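Local coordinates for CRISPR-associated endonuclease Cas12b (Alicyclobacillus acidoterrestris, PDB 5U31), which is an RNA-guided CRISPR endonuclease that recognises a protospacer adjacent motif and cleaves invading target DNA with its RuvC nuclease domain, at residues D449-L462 and R465-F477. The protein carries 3 engineered substitutions. Numbering follows the deposited sequence.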
loop_
_atom_site.group_PDB
_atom_site.type_symbol
_atom_site.label_atom_id
_atom_site.label_comp_id
_atom_site.label_asym_id
_atom_site.label_seq_id
_atom_site.Cartn_x
_atom_site.Cartn_y
_atom_site.Cartn_z
ATOM N N ASP A 449 -9.699 -28.748 -0.698
ATOM C CA ASP A 449 -10.688 -29.330 -1.592
ATOM C C ASP A 449 -10.578 -28.792 -3.011
ATOM O O ASP A 449 -11.187 -29.366 -3.919
ATOM C CB ASP A 449 -12.099 -29.090 -1.056
ATOM C CG ASP A 449 -12.313 -29.692 0.321
ATOM O OD1 ASP A 449 -11.553 -30.606 0.713
ATOM O OD2 ASP A 449 -13.252 -29.245 1.010
ATOM N N ASN A 450 -9.826 -27.713 -3.229
ATOM C CA ASN A 450 -9.578 -27.212 -4.576
ATOM C C ASN A 450 -8.465 -27.967 -5.291
ATOM O O ASN A 450 -8.100 -27.584 -6.408
ATOM C CB ASN A 450 -9.227 -25.718 -4.540
ATOM C CG ASN A 450 -10.368 -24.851 -4.038
ATOM O OD1 ASN A 450 -11.539 -25.116 -4.308
ATOM N ND2 ASN A 450 -10.025 -23.801 -3.302
ATOM N N LEU A 451 -7.915 -29.015 -4.685
ATOM C CA LEU A 451 -6.831 -29.788 -5.277
ATOM C C LEU A 451 -7.307 -31.211 -5.526
ATOM O O LEU A 451 -7.730 -31.901 -4.592
ATOM C CB LEU A 451 -5.598 -29.787 -4.372
ATOM C CG LEU A 451 -5.047 -28.401 -4.053
ATOM C CD1 LEU A 451 -3.828 -28.516 -3.172
ATOM C CD2 LEU A 451 -4.706 -27.681 -5.333
ATOM N N LEU A 452 -7.242 -31.640 -6.784
ATOM C CA LEU A 452 -7.528 -33.008 -7.170
ATOM C C LEU A 452 -6.306 -33.621 -7.837
ATOM O O LEU A 452 -5.577 -32.922 -8.551
ATOM C CB LEU A 452 -8.727 -33.089 -8.133
ATOM C CG LEU A 452 -10.141 -32.883 -7.582
ATOM C CD1 LEU A 452 -10.340 -33.706 -6.321
ATOM C CD2 LEU A 452 -10.437 -31.414 -7.311
ATOM N N PRO A 453 -6.044 -34.906 -7.621
ATOM C CA PRO A 453 -4.912 -35.547 -8.299
ATOM C C PRO A 453 -5.190 -35.723 -9.784
ATOM O O PRO A 453 -6.306 -36.052 -10.194
ATOM C CB PRO A 453 -4.791 -36.897 -7.586
ATOM C CG PRO A 453 -6.162 -37.163 -7.065
ATOM C CD PRO A 453 -6.721 -35.820 -6.686
ATOM N N ARG A 454 -4.155 -35.498 -10.595
ATOM C CA ARG A 454 -4.276 -35.547 -12.046
ATOM C C ARG A 454 -3.791 -36.867 -12.632
ATOM O O ARG A 454 -4.520 -37.516 -13.386
ATOM C CB ARG A 454 -3.500 -34.384 -12.681
ATOM C CG ARG A 454 -3.800 -34.176 -14.157
ATOM C CD ARG A 454 -2.608 -33.609 -14.898
ATOM N NE ARG A 454 -2.063 -32.428 -14.240
ATOM C CZ ARG A 454 -0.924 -31.848 -14.596
ATOM N NH1 ARG A 454 -0.217 -32.345 -15.602
ATOM N NH2 ARG A 454 -0.488 -30.776 -13.948
ATOM N N ASP A 455 -2.569 -37.278 -12.296
ATOM C CA ASP A 455 -1.961 -38.478 -12.852
ATOM C C ASP A 455 -1.435 -39.348 -11.716
ATOM O O ASP A 455 -0.673 -38.858 -10.863
ATOM C CB ASP A 455 -0.828 -38.104 -13.814
ATOM C CG ASP A 455 -0.245 -39.303 -14.523
ATOM O OD1 ASP A 455 -0.869 -40.383 -14.482
ATOM O OD2 ASP A 455 0.840 -39.166 -15.124
ATOM N N PRO A 456 -1.827 -40.622 -11.647
ATOM C CA PRO A 456 -1.277 -41.491 -10.593
ATOM C C PRO A 456 0.197 -41.802 -10.773
ATOM O O PRO A 456 0.914 -41.945 -9.774
ATOM C CB PRO A 456 -2.136 -42.759 -10.696
ATOM C CG PRO A 456 -3.387 -42.320 -11.381
ATOM C CD PRO A 456 -2.971 -41.241 -12.335
ATOM N N ASN A 457 0.678 -41.910 -12.014
ATOM C CA ASN A 457 2.086 -42.227 -12.228
ATOM C C ASN A 457 2.994 -41.060 -11.860
ATOM O O ASN A 457 4.127 -41.279 -11.416
ATOM C CB ASN A 457 2.314 -42.654 -13.677
ATOM C CG ASN A 457 1.842 -44.072 -13.944
ATOM O OD1 ASN A 457 1.796 -44.902 -13.035
ATOM N ND2 ASN A 457 1.491 -44.358 -15.193
ATOM N N GLU A 458 2.526 -39.821 -12.027
ATOM C CA GLU A 458 3.285 -38.634 -11.639
ATOM C C GLU A 458 2.608 -37.972 -10.447
ATOM O O GLU A 458 1.710 -37.135 -10.621
ATOM C CB GLU A 458 3.415 -37.654 -12.806
ATOM C CG GLU A 458 4.392 -38.102 -13.880
ATOM C CD GLU A 458 4.747 -36.986 -14.840
ATOM O OE1 GLU A 458 4.354 -35.828 -14.578
ATOM O OE2 GLU A 458 5.419 -37.264 -15.855
ATOM N N PRO A 459 3.014 -38.294 -9.215
ATOM C CA PRO A 459 2.309 -37.778 -8.031
ATOM C C PRO A 459 2.542 -36.301 -7.763
ATOM O O PRO A 459 2.210 -35.800 -6.684
ATOM C CB PRO A 459 2.877 -38.634 -6.893
ATOM C CG PRO A 459 4.205 -39.041 -7.369
ATOM C CD PRO A 459 4.100 -39.218 -8.849
ATOM N N ILE A 460 3.125 -35.601 -8.732
ATOM C CA ILE A 460 3.310 -34.161 -8.623
ATOM C C ILE A 460 2.158 -33.401 -9.282
ATOM O O ILE A 460 1.840 -32.281 -8.869
ATOM C CB ILE A 460 4.677 -33.788 -9.229
ATOM C CG1 ILE A 460 5.752 -33.803 -8.149
ATOM C CG2 ILE A 460 4.649 -32.459 -9.937
ATOM C CD1 ILE A 460 5.336 -33.088 -6.897
ATOM N N ALA A 461 1.496 -34.012 -10.261
ATOM C CA ALA A 461 0.438 -33.354 -11.012
ATOM C C ALA A 461 -0.819 -33.192 -10.167
ATOM O O ALA A 461 -1.100 -33.987 -9.266
ATOM C CB ALA A 461 0.110 -34.151 -12.273
ATOM N N LEU A 462 -1.586 -32.151 -10.474
ATOM C CA LEU A 462 -2.843 -31.917 -9.780
ATOM C C LEU A 462 -3.767 -31.113 -10.681
ATOM O O LEU A 462 -3.360 -30.580 -11.715
ATOM C CB LEU A 462 -2.622 -31.203 -8.443
ATOM C CG LEU A 462 -1.823 -29.894 -8.426
ATOM C CD1 LEU A 462 -2.655 -28.674 -8.797
ATOM C CD2 LEU A 462 -1.196 -29.693 -7.065
ATOM N N ARG A 465 -9.260 -26.313 -8.663
ATOM C CA ARG A 465 -10.629 -25.832 -8.769
ATOM C C ARG A 465 -10.691 -24.320 -8.602
ATOM O O ARG A 465 -9.878 -23.716 -7.895
ATOM C CB ARG A 465 -11.520 -26.484 -7.713
ATOM C CG ARG A 465 -11.793 -27.953 -7.925
ATOM C CD ARG A 465 -12.962 -28.407 -7.069
ATOM N NE ARG A 465 -13.672 -29.519 -7.692
ATOM C CZ ARG A 465 -14.837 -29.994 -7.267
ATOM N NH1 ARG A 465 -15.430 -29.456 -6.208
ATOM N NH2 ARG A 465 -15.410 -31.007 -7.903
ATOM N N ASP A 466 -11.683 -23.710 -9.248
ATOM C CA ASP A 466 -11.950 -22.290 -9.073
ATOM C C ASP A 466 -13.401 -22.020 -9.447
ATOM O O ASP A 466 -13.903 -22.571 -10.429
ATOM C CB ASP A 466 -11.007 -21.430 -9.922
ATOM C CG ASP A 466 -10.958 -19.988 -9.459
ATOM O OD1 ASP A 466 -12.030 -19.369 -9.300
ATOM O OD2 ASP A 466 -9.841 -19.475 -9.241
ATOM N N TYR A 467 -14.069 -21.173 -8.656
ATOM C CA TYR A 467 -15.464 -20.850 -8.937
ATOM C C TYR A 467 -15.629 -20.106 -10.253
ATOM O O TYR A 467 -16.718 -20.136 -10.836
ATOM C CB TYR A 467 -16.063 -20.015 -7.803
ATOM C CG TYR A 467 -16.237 -20.761 -6.500
ATOM C CD1 TYR A 467 -16.598 -22.102 -6.485
ATOM C CD2 TYR A 467 -16.036 -20.123 -5.283
ATOM C CE1 TYR A 467 -16.757 -22.786 -5.293
ATOM C CE2 TYR A 467 -16.191 -20.798 -4.088
ATOM C CZ TYR A 467 -16.550 -22.128 -4.098
ATOM O OH TYR A 467 -16.707 -22.799 -2.907
ATOM N N GLY A 468 -14.581 -19.443 -10.731
ATOM C CA GLY A 468 -14.665 -18.676 -11.956
ATOM C C GLY A 468 -13.965 -19.347 -13.117
ATOM O O GLY A 468 -13.413 -18.674 -13.995
ATOM N N ALA A 469 -13.973 -20.677 -13.122
ATOM C CA ALA A 469 -13.392 -21.457 -14.211
ATOM C C ALA A 469 -14.206 -22.729 -14.363
ATOM O O ALA A 469 -14.247 -23.551 -13.443
ATOM C CB ALA A 469 -11.922 -21.787 -13.946
ATOM N N GLU A 470 -14.852 -22.888 -15.516
ATOM C CA GLU A 470 -15.699 -24.057 -15.713
ATOM C C GLU A 470 -14.873 -25.336 -15.724
ATOM O O GLU A 470 -15.262 -26.335 -15.109
ATOM C CB GLU A 470 -16.509 -23.904 -16.998
ATOM C CG GLU A 470 -17.558 -22.795 -16.935
ATOM C CD GLU A 470 -18.534 -22.857 -18.097
ATOM O OE1 GLU A 470 -18.867 -23.980 -18.534
ATOM O OE2 GLU A 470 -18.964 -21.786 -18.577
ATOM N N GLN A 471 -13.723 -25.317 -16.393
ATOM C CA GLN A 471 -12.799 -26.443 -16.411
ATOM C C GLN A 471 -11.689 -26.194 -15.398
ATOM O O GLN A 471 -11.135 -25.092 -15.336
ATOM C CB GLN A 471 -12.200 -26.644 -17.805
ATOM C CG GLN A 471 -13.210 -26.964 -18.904
ATOM C CD GLN A 471 -13.767 -25.720 -19.578
ATOM O OE1 GLN A 471 -13.373 -24.593 -19.265
ATOM N NE2 GLN A 471 -14.688 -25.923 -20.514
ATOM N N HIS A 472 -11.370 -27.216 -14.607
ATOM C CA HIS A 472 -10.293 -27.091 -13.638
ATOM C C HIS A 472 -8.969 -26.834 -14.346
ATOM O O HIS A 472 -8.729 -27.315 -15.457
ATOM C CB HIS A 472 -10.186 -28.355 -12.787
ATOM C CG HIS A 472 -11.480 -28.775 -12.167
ATOM N ND1 HIS A 472 -12.174 -27.979 -11.283
ATOM C CD2 HIS A 472 -12.206 -29.909 -12.302
ATOM C CE1 HIS A 472 -13.275 -28.602 -10.904
ATOM N NE2 HIS A 472 -13.317 -29.776 -11.507
ATOM N N PHE A 473 -8.109 -26.054 -13.696
ATOM C CA PHE A 473 -6.769 -25.814 -14.208
ATOM C C PHE A 473 -5.883 -27.024 -13.948
ATOM O O PHE A 473 -6.085 -27.771 -12.987
ATOM C CB PHE A 473 -6.136 -24.593 -13.545
ATOM C CG PHE A 473 -6.947 -23.336 -13.650
ATOM C CD1 PHE A 473 -6.961 -22.601 -14.823
ATOM C CD2 PHE A 473 -7.664 -22.866 -12.561
ATOM C CE1 PHE A 473 -7.697 -21.434 -14.915
ATOM C CE2 PHE A 473 -8.399 -21.704 -12.648
ATOM C CZ PHE A 473 -8.417 -20.987 -13.826
ATOM N N THR A 474 -4.881 -27.206 -14.799
ATOM C CA THR A 474 -3.872 -28.222 -14.551
ATOM C C THR A 474 -2.695 -27.591 -13.818
ATOM O O THR A 474 -2.315 -26.450 -14.094
ATOM C CB THR A 474 -3.410 -28.876 -15.855
ATOM O OG1 THR A 474 -2.703 -27.922 -16.656
ATOM C CG2 THR A 474 -4.608 -29.394 -16.634
ATOM N N GLY A 475 -2.137 -28.331 -12.862
ATOM C CA GLY A 475 -1.089 -27.777 -12.030
ATOM C C GLY A 475 -0.179 -28.846 -11.471
ATOM O O GLY A 475 -0.419 -30.047 -11.617
ATOM N N GLU A 476 0.884 -28.385 -10.819
ATOM C CA GLU A 476 1.869 -29.260 -10.210
ATOM C C GLU A 476 2.201 -28.755 -8.817
ATOM O O GLU A 476 2.182 -27.549 -8.555
ATOM C CB GLU A 476 3.161 -29.334 -11.035
ATOM C CG GLU A 476 3.049 -30.053 -12.368
ATOM C CD GLU A 476 4.352 -29.990 -13.144
ATOM O OE1 GLU A 476 5.266 -29.262 -12.697
ATOM O OE2 GLU A 476 4.465 -30.662 -14.191
ATOM N N PHE A 477 2.500 -29.690 -7.922
ATOM C CA PHE A 477 3.057 -29.320 -6.632
ATOM C C PHE A 477 4.455 -28.755 -6.830
ATOM O O PHE A 477 5.200 -29.186 -7.716
ATOM C CB PHE A 477 3.104 -30.523 -5.694
ATOM C CG PHE A 477 1.769 -30.912 -5.131
ATOM C CD1 PHE A 477 1.183 -30.161 -4.124
ATOM C CD2 PHE A 477 1.112 -32.045 -5.585
ATOM C CE1 PHE A 477 -0.042 -30.521 -3.597
ATOM C CE2 PHE A 477 -0.115 -32.410 -5.061
ATOM C CZ PHE A 477 -0.692 -31.645 -4.067
#
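Leu462 meets the Phe477 ring with a single methyl group, CD2, which stands 3.4 Å from the ring centroid and 6° off its normal, a CH-pi contact set squarely over one face. Leucine reaches this spot because its CG lies between the backbone N and the carbonyl carbon (chi1 54°), a crowded position that lays CD1 against Gly475 C and CA while CD2 is turned to the ring. Ile460 flanks the same aromatic residue: its CD1 reaches Phe477 CB at 3.6 Å, while its CG2 branch rests on the aliphatic part of Glu476.

On the face of the strand pair that carries Ala461 and Glu476, the guanidinium of Arg454 is held flat between Ala461 CB, over the centre of one face, and Thr474 CB, nearer the rim of the other. A bend at chi3 (-51°) brings its NH2 up to Gly475 O near the guanidinium plane, though too closely to be trusted, and NE donates a weak hydrogen bond to Leu462 O in that plane.

Backbone bonds fix the register. Leu462 and Gly475 form an antiparallel hydrogen-bonded pair, and Phe477 N reaches Ile460 O at 2.8 Å. Arg465 N donates to Asn450 O at 2.8 Å, and the extended arginine chain runs past Leu452 CD2.

Strand 502-510 flanks strand 473-483 on its other edge, and Phe407 stacks on Phe477. Strands 461-464 and 473-483 form a beta hairpin, which strand 451-453, beside 461-464, extends into a three-stranded antiparallel meander of the WED-II (OBD-II) domain; strand 473-483 includes Gly479, whose amide nitrogen binds the phosphate lock on the target strand.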